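Local coordinates for protein DltD (Streptococcus thermophilus LMG 18311, PDB 7DXM), which probably acts as an O-acyltransferase in the D-alanylation of lipoteichoic acid at the bacterial cell membrane, as a product of the dlt operon, at residues Gly96-Val101 / Ser284-Ile289; Ser264-Gln269 / Asp311-Lys316; Glu10-Val15 / Ala199-Lys204. One frame throughout, in Å; residues are numbered along the deposited sequence.

Interaction 1: residues Gly96-Val101 / Ser284-Ile289; sequences GTAVYV and SNTNVI
Four backbone hydrogen bonds tie G96-Y100 to N287-I289 as neighbouring parallel strands. N287 N donates its hydrogen to G96 O at 2.9 Å and an N-H...O angle of 174°, and A98 N then reaches N287 O at 3.0 Å. The ladder goes on with I289 N to A98 O and ends with Y100 N on I289 O, also 3.0 Å. Three of the carbonyls also receive a CA-H...O contact: the CA of T97 lies 3.1 Å from N287 O, the CA of V288 sits against A98 O, and the CA of V99 faces I289 O.

The two side chains of each bridged pair project to the same face, and successive pairs alternate. On the face of T97 and V99, CG2 of T97 packs against CB of N287, and CG2 of V99 meets CG2 of I289 at 3.9 Å, the two chains running side by side and pointing the same way. Helix 351-365 covers this layer through V360, F363 and V364. On the face of A98, the methyl CG2 of T286 lies 4.0 Å from CB of A98, while V288 puts CG1 anti to its backbone N (chi1 -169°), where it rests 3.8 Å from CB of Y100. F281 of helix 270-283 packs on this side.

The polar ends turn elsewhere: OG1 of T286 bonds to L93 O, and Y100 OH to S79 OG. Just ahead of its strand, N285 closes helix 270-283 with a Schellman motif. Buried inner strands, parallel and sandwiched between helices, are what the α/β/α core of an SGNH-hydrolase-like fold is built on.

Interaction 2: residues Ser264-Gln269 / Asp311-Lys316; sequences SYEVSQ and DATVSK
K316 NZ donates to E266 O at 2.8 Å, and the same ammonium nitrogen is also bonded to the carbonyl of Y387. This is a lysine holding down an irregular loop: 264-269 leads into helix 270-283, and K316 belongs to helix 307-322, so the contact joins a connecting segment to a helix of the α/β fold. The lysine chain is fully extended, with CG anti to the backbone N (chi1 -178°), and that stretch carries NZ from the helix out to the loop. NZ meets the E266 carbonyl almost head-on, at a C=O...N angle of 170°. Y271 and W384 add cation-pi contacts, so the buried charge is met by two carbonyls and two aromatic rings, which would be expected to stabilise it.

One turn earlier on the helix, T313 packs beside Y265. Its methyl CG2 reaches 3.6 Å from CB of Y265, whereas the tyrosine ring leads away from the helix. OG1 of T313 is bonded back to M309 O within its own helix, and toward the loop it makes van der Waals contacts with CB of Y265 and CG of E266. The E266 side chain crosses T313 at a slant and runs on to A312, whose CB lies 3.6 Å from OE1 of E266. Its carboxylate does not pair with the lysine, as OE2 of E266 is 6.4 Å from K316 NZ.

The loop is shaped from within as well. OG of S268 caps the backbone N of E270 at the start of the next helix and also bonds to T108 O. Four residues earlier, S264 forms an ST turn, its OG accepting from E266 N at 3.0 Å with an N-H...O angle of 162°.

Interaction 3: residues Glu10-Val15 / Ala199-Lys204; sequences EKRSAV and ANYDKK
Near the N-terminus of the modelled chain, helix 7-13 and the turn after it pack against the short helix 200-204, with Y201 set between K11, R12 and V15. The tyrosine CG lies anti to its backbone N (chi1 -174°), which sends the ring in among these three residues. CB of K11 is over one face of the ring, offset toward the rim, and the lysine chain then bends at chi3 so that its CE lies beside Y201 OH. CG2 of V15 meets the ring at its edge, near its plane, and lies 3.6 Å from CB of Y201. The CG of R12 approaches obliquely, 3.4 Å from that same CB.

Beyond CG the arginine runs extended to NE and reaches D202. It grips the carboxylate side-on with two nitrogens, both on one oxygen: NE of R12 is 3.1 Å from OD1 of D202, and NH2 of R12 is 3.2 Å from it. The NH2 bond uses the syn lone pair of OD1, while NE comes from above the carboxylate plane. The guanidinium and carboxylate planes stand 60° apart, so this is not the coplanar pairing of two N-H groups with two oxygens; OD1 takes both main bonds and OD2 only a weak one, from NE. CD2 of Y201 lies over the centre of one guanidinium face, with ring and guanidinium planes again 60° apart.

At the far end, ND2 of N200 makes a weak hydrogen bond to V15 O, with another weak one to T16 O.

E8 forms salt bridges with both K11 NZ and R12 NH2. R12 is therefore shared between two acids, one in each helix, and its charge is probably well balanced while Y201, with V15 and the aliphatic stems of K11 and R12, supplies the apolar part of the join.

In the fold
Interaction 1 lies in the parallel sheet, on its strands 97-101 and 287-292, its centre about 11 Å from that of the chain. The others lie farther out, their centres about 17 and 18 Å from that point, on opposite sides of it and about 34 Å apart; each is 22 to 23 Å from interaction 1, centre to centre. Helix 270-283 links two of them directly: loop 264-269 of interaction 2 leads into it, and it ends just before 284-289 of interaction 1. Along the chain, interaction 3 closes before interaction 2 opens, while interaction 1 alternates with both. Segments distant in sequence are thus joined in the sheet and on two sides of it.

Interaction 1: residues Gly96-Val101 / Ser284-Ile289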
# COMPACT_ATOMS: atom_id res chain seq x y z
N GLY A 96 -10.19 13.56 1.51
CA GLY A 96 -8.80 13.65 1.11
C GLY A 96 -8.52 12.99 -0.23
O GLY A 96 -9.40 12.51 -0.93
N THR A 97 -7.24 12.98 -0.60
CA THR A 97 -6.85 12.28 -1.82
C THR A 97 -5.68 11.36 -1.51
O THR A 97 -4.80 11.71 -0.72
CB THR A 97 -6.54 13.28 -3.03
OG1 THR A 97 -5.88 14.47 -2.56
CG2 THR A 97 -7.83 13.74 -3.78
N ALA A 98 -5.68 10.16 -2.09
CA ALA A 98 -4.77 9.12 -1.66
C ALA A 98 -4.40 8.24 -2.84
O ALA A 98 -5.21 8.04 -3.76
CB ALA A 98 -5.39 8.26 -0.55
N VAL A 99 -3.18 7.69 -2.80
CA VAL A 99 -2.75 6.68 -3.78
C VAL A 99 -2.71 5.35 -3.06
O VAL A 99 -2.23 5.27 -1.93
CB VAL A 99 -1.37 7.00 -4.38
CG1 VAL A 99 -0.93 5.90 -5.33
CG2 VAL A 99 -1.41 8.31 -5.07
N TYR A 100 -3.20 4.30 -3.70
CA TYR A 100 -3.19 2.99 -3.06
C TYR A 100 -2.78 1.92 -4.07
O TYR A 100 -3.58 1.56 -4.94
CB TYR A 100 -4.55 2.66 -2.47
CG TYR A 100 -4.52 1.45 -1.57
CD1 TYR A 100 -4.54 0.16 -2.09
CD2 TYR A 100 -4.48 1.59 -0.18
CE1 TYR A 100 -4.52 -0.95 -1.26
CE2 TYR A 100 -4.47 0.49 0.66
CZ TYR A 100 -4.50 -0.78 0.12
OH TYR A 100 -4.47 -1.89 0.94
N VAL A 101 -1.56 1.41 -3.93
CA VAL A 101 -1.07 0.34 -4.79
C VAL A 101 -1.66 -0.97 -4.27
O VAL A 101 -1.48 -1.32 -3.10
CB VAL A 101 0.46 0.27 -4.80
CG1 VAL A 101 0.91 -0.60 -5.94
CG2 VAL A 101 1.05 1.65 -4.86
N SER A 284 -14.83 7.79 4.94
CA SER A 284 -14.06 9.03 5.07
C SER A 284 -14.17 9.94 3.86
O SER A 284 -13.55 11.01 3.85
CB SER A 284 -12.59 8.72 5.36
OG SER A 284 -12.35 8.54 6.75
N ASN A 285 -14.96 9.55 2.86
CA ASN A 285 -15.11 10.28 1.60
C ASN A 285 -13.74 10.63 1.00
O ASN A 285 -13.39 11.79 0.76
CB ASN A 285 -15.99 11.53 1.78
CG ASN A 285 -16.35 12.20 0.44
OD1 ASN A 285 -16.74 11.54 -0.55
ND2 ASN A 285 -16.19 13.53 0.40
N THR A 286 -12.95 9.60 0.77
CA THR A 286 -11.61 9.78 0.25
C THR A 286 -11.58 9.45 -1.23
O THR A 286 -12.22 8.49 -1.69
CB THR A 286 -10.60 8.93 1.00
OG1 THR A 286 -10.59 9.33 2.37
CG2 THR A 286 -9.20 9.08 0.38
N ASN A 287 -10.84 10.24 -1.98
CA ASN A 287 -10.73 10.05 -3.41
C ASN A 287 -9.36 9.42 -3.71
O ASN A 287 -8.31 10.03 -3.47
CB ASN A 287 -10.94 11.36 -4.14
CG ASN A 287 -11.09 11.16 -5.61
OD1 ASN A 287 -11.66 10.16 -6.06
ND2 ASN A 287 -10.54 12.09 -6.39
N VAL A 288 -9.39 8.21 -4.24
CA VAL A 288 -8.21 7.36 -4.31
C VAL A 288 -8.00 6.99 -5.76
O VAL A 288 -8.97 6.81 -6.51
CB VAL A 288 -8.37 6.09 -3.46
CG1 VAL A 288 -7.06 5.39 -3.34
CG2 VAL A 288 -8.93 6.43 -2.07
N ILE A 289 -6.74 6.88 -6.16
CA ILE A 289 -6.36 6.21 -7.40
C ILE A 289 -5.64 4.93 -7.01
O ILE A 289 -4.69 4.96 -6.20
CB ILE A 289 -5.50 7.11 -8.31
CG1 ILE A 289 -5.19 6.39 -9.62
CG2 ILE A 289 -4.20 7.58 -7.63
CD1 ILE A 289 -4.43 7.26 -10.60

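Interaction 2: residues Ser264-Gln269 / Asp311-Lys316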
# COMPACT_ATOMS: atom_id res chain seq x y z
N SER A 264 -1.35 -19.14 -8.01
CA SER A 264 -2.46 -18.27 -8.38
C SER A 264 -2.65 -17.17 -7.33
O SER A 264 -2.29 -17.33 -6.16
CB SER A 264 -3.74 -19.09 -8.54
OG SER A 264 -4.88 -18.26 -8.52
N TYR A 265 -3.23 -16.04 -7.77
CA TYR A 265 -3.64 -14.95 -6.89
C TYR A 265 -5.16 -14.75 -6.89
O TYR A 265 -5.65 -13.69 -6.47
CB TYR A 265 -2.95 -13.66 -7.29
CG TYR A 265 -1.46 -13.76 -7.30
CD1 TYR A 265 -0.78 -14.12 -6.16
CD2 TYR A 265 -0.72 -13.46 -8.44
CE1 TYR A 265 0.61 -14.19 -6.15
CE2 TYR A 265 0.67 -13.53 -8.44
CZ TYR A 265 1.33 -13.90 -7.28
OH TYR A 265 2.70 -13.98 -7.20
N GLU A 266 -5.92 -15.75 -7.36
CA GLU A 266 -7.35 -15.60 -7.60
C GLU A 266 -8.19 -15.91 -6.38
O GLU A 266 -9.34 -15.46 -6.30
CB GLU A 266 -7.80 -16.51 -8.73
CG GLU A 266 -7.44 -16.01 -10.11
CD GLU A 266 -8.16 -16.81 -11.21
OE1 GLU A 266 -7.47 -17.20 -12.18
OE2 GLU A 266 -9.39 -17.06 -11.09
N VAL A 267 -7.67 -16.70 -5.45
CA VAL A 267 -8.34 -16.95 -4.18
C VAL A 267 -7.47 -16.37 -3.07
O VAL A 267 -6.28 -16.71 -2.97
CB VAL A 267 -8.60 -18.44 -3.96
CG1 VAL A 267 -9.67 -18.62 -2.90
CG2 VAL A 267 -9.01 -19.08 -5.25
N SER A 268 -8.06 -15.50 -2.25
CA SER A 268 -7.34 -14.89 -1.15
C SER A 268 -8.32 -14.25 -0.19
O SER A 268 -9.36 -13.73 -0.59
CB SER A 268 -6.37 -13.85 -1.65
OG SER A 268 -5.57 -13.42 -0.58
N GLN A 269 -7.97 -14.29 1.10
CA GLN A 269 -8.74 -13.51 2.06
C GLN A 269 -8.47 -12.02 1.89
O GLN A 269 -9.24 -11.19 2.41
CB GLN A 269 -8.41 -13.94 3.50
CG GLN A 269 -9.20 -15.13 4.00
CD GLN A 269 -8.94 -15.40 5.47
OE1 GLN A 269 -7.84 -15.85 5.86
NE2 GLN A 269 -9.94 -15.12 6.32
N ASP A 311 -4.16 -11.85 -15.19
CA ASP A 311 -5.18 -11.03 -15.83
C ASP A 311 -6.55 -11.24 -15.19
O ASP A 311 -7.30 -10.28 -14.98
CB ASP A 311 -5.21 -11.33 -17.34
CG ASP A 311 -3.95 -10.81 -18.08
OD1 ASP A 311 -3.24 -9.92 -17.54
OD2 ASP A 311 -3.69 -11.28 -19.21
N ALA A 312 -6.86 -12.48 -14.83
CA ALA A 312 -8.12 -12.75 -14.13
C ALA A 312 -8.13 -12.15 -12.73
O ALA A 312 -9.17 -11.65 -12.26
CB ALA A 312 -8.37 -14.26 -14.06
N THR A 313 -6.97 -12.18 -12.05
CA THR A 313 -6.84 -11.54 -10.74
C THR A 313 -7.13 -10.06 -10.83
O THR A 313 -7.98 -9.53 -10.09
CB THR A 313 -5.44 -11.76 -10.17
OG1 THR A 313 -5.04 -13.12 -10.33
CG2 THR A 313 -5.40 -11.38 -8.72
N VAL A 314 -6.41 -9.38 -11.73
CA VAL A 314 -6.60 -7.96 -11.96
C VAL A 314 -8.06 -7.66 -12.27
O VAL A 314 -8.65 -6.71 -11.74
CB VAL A 314 -5.65 -7.48 -13.08
CG1 VAL A 314 -5.88 -6.02 -13.42
CG2 VAL A 314 -4.22 -7.71 -12.67
N SER A 315 -8.68 -8.50 -13.11
CA SER A 315 -10.08 -8.31 -13.48
C SER A 315 -10.99 -8.36 -12.26
O SER A 315 -11.91 -7.55 -12.14
CB SER A 315 -10.49 -9.37 -14.50
OG SER A 315 -9.53 -9.44 -15.55
N LYS A 316 -10.75 -9.30 -11.34
CA LYS A 316 -11.62 -9.43 -10.17
C LYS A 316 -11.39 -8.29 -9.18
O LYS A 316 -12.34 -7.77 -8.56
CB LYS A 316 -11.38 -10.78 -9.51
CG LYS A 316 -12.23 -11.10 -8.30
CD LYS A 316 -11.64 -12.37 -7.67
CE LYS A 316 -12.39 -12.86 -6.46
NZ LYS A 316 -11.70 -14.08 -5.94

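Interaction 3: residues Glu10-Val15 / Ala199-Lys204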
# COMPACT_ATOMS: atom_id res chain seq x y z
N GLU A 10 9.25 16.62 8.28
CA GLU A 10 8.21 15.89 7.57
C GLU A 10 8.74 15.32 6.26
O GLU A 10 8.46 14.17 5.93
CB GLU A 10 6.99 16.78 7.35
CG GLU A 10 6.48 17.28 8.70
CD GLU A 10 5.33 18.23 8.62
OE1 GLU A 10 5.04 18.74 7.53
OE2 GLU A 10 4.72 18.49 9.67
N LYS A 11 9.55 16.08 5.53
CA LYS A 11 10.12 15.57 4.29
C LYS A 11 10.90 14.27 4.51
O LYS A 11 10.79 13.33 3.71
CB LYS A 11 11.03 16.63 3.64
CG LYS A 11 10.26 17.61 2.78
CD LYS A 11 10.96 18.93 2.61
CE LYS A 11 12.16 18.82 1.69
NZ LYS A 11 12.93 20.09 1.60
N ARG A 12 11.68 14.19 5.60
CA ARG A 12 12.41 12.96 5.86
C ARG A 12 11.54 11.88 6.50
O ARG A 12 11.84 10.69 6.35
CB ARG A 12 13.64 13.25 6.72
CG ARG A 12 14.85 13.72 5.92
CD ARG A 12 15.83 14.58 6.72
NE ARG A 12 16.65 15.42 5.84
CZ ARG A 12 16.27 16.62 5.38
NH1 ARG A 12 15.08 17.10 5.72
NH2 ARG A 12 17.07 17.32 4.57
N SER A 13 10.47 12.25 7.21
CA SER A 13 9.54 11.22 7.67
C SER A 13 8.81 10.59 6.49
O SER A 13 8.43 9.41 6.53
CB SER A 13 8.56 11.83 8.67
OG SER A 13 7.59 10.90 9.10
N ALA A 14 8.64 11.35 5.41
CA ALA A 14 7.80 10.92 4.31
C ALA A 14 8.41 9.78 3.53
O ALA A 14 7.70 9.15 2.74
CB ALA A 14 7.50 12.10 3.38
N VAL A 15 9.69 9.49 3.73
CA VAL A 15 10.34 8.44 2.95
C VAL A 15 11.19 7.57 3.86
O VAL A 15 12.12 6.91 3.38
CB VAL A 15 11.23 9.01 1.82
CG1 VAL A 15 10.39 9.49 0.60
CG2 VAL A 15 12.08 10.11 2.35
N ALA A 199 18.18 8.13 7.02
CA ALA A 199 18.95 8.85 6.01
C ALA A 199 18.39 8.64 4.61
O ALA A 199 18.96 9.13 3.63
CB ALA A 199 20.44 8.46 6.06
N ASN A 200 17.25 7.94 4.51
CA ASN A 200 16.69 7.62 3.20
C ASN A 200 16.48 8.87 2.35
O ASN A 200 16.85 8.88 1.17
CB ASN A 200 15.40 6.85 3.39
CG ASN A 200 15.64 5.38 3.43
OD1 ASN A 200 16.77 4.93 3.24
ND2 ASN A 200 14.59 4.60 3.67
N TYR A 201 15.90 9.94 2.91
CA TYR A 201 15.73 11.15 2.11
C TYR A 201 17.06 11.77 1.71
O TYR A 201 17.24 12.18 0.56
CB TYR A 201 14.94 12.19 2.88
CG TYR A 201 14.58 13.41 2.08
CD1 TYR A 201 13.48 13.40 1.23
CD2 TYR A 201 15.32 14.58 2.18
CE1 TYR A 201 13.12 14.50 0.50
CE2 TYR A 201 14.98 15.69 1.45
CZ TYR A 201 13.87 15.65 0.61
OH TYR A 201 13.51 16.74 -0.14
N ASP A 202 17.99 11.89 2.66
CA ASP A 202 19.27 12.51 2.38
C ASP A 202 20.10 11.67 1.43
O ASP A 202 20.85 12.22 0.63
CB ASP A 202 20.04 12.75 3.67
CG ASP A 202 19.49 13.92 4.44
OD1 ASP A 202 18.95 14.83 3.78
OD2 ASP A 202 19.61 13.93 5.70
N LYS A 203 19.99 10.34 1.49
CA LYS A 203 20.92 9.51 0.75
C LYS A 203 20.35 8.86 -0.50
O LYS A 203 21.14 8.46 -1.37
CB LYS A 203 21.51 8.42 1.67
CG LYS A 203 22.45 8.96 2.73
CD LYS A 203 23.07 7.84 3.54
CE LYS A 203 24.07 8.41 4.53
NZ LYS A 203 24.58 7.42 5.54
N LYS A 204 19.03 8.75 -0.62
CA LYS A 204 18.39 8.05 -1.73
C LYS A 204 17.36 8.92 -2.47
O LYS A 204 16.74 8.43 -3.43
CB LYS A 204 17.75 6.75 -1.22
CG LYS A 204 18.74 5.93 -0.38
CD LYS A 204 18.21 4.63 0.22
CE LYS A 204 19.39 3.66 0.50
NZ LYS A 204 19.56 2.53 -0.50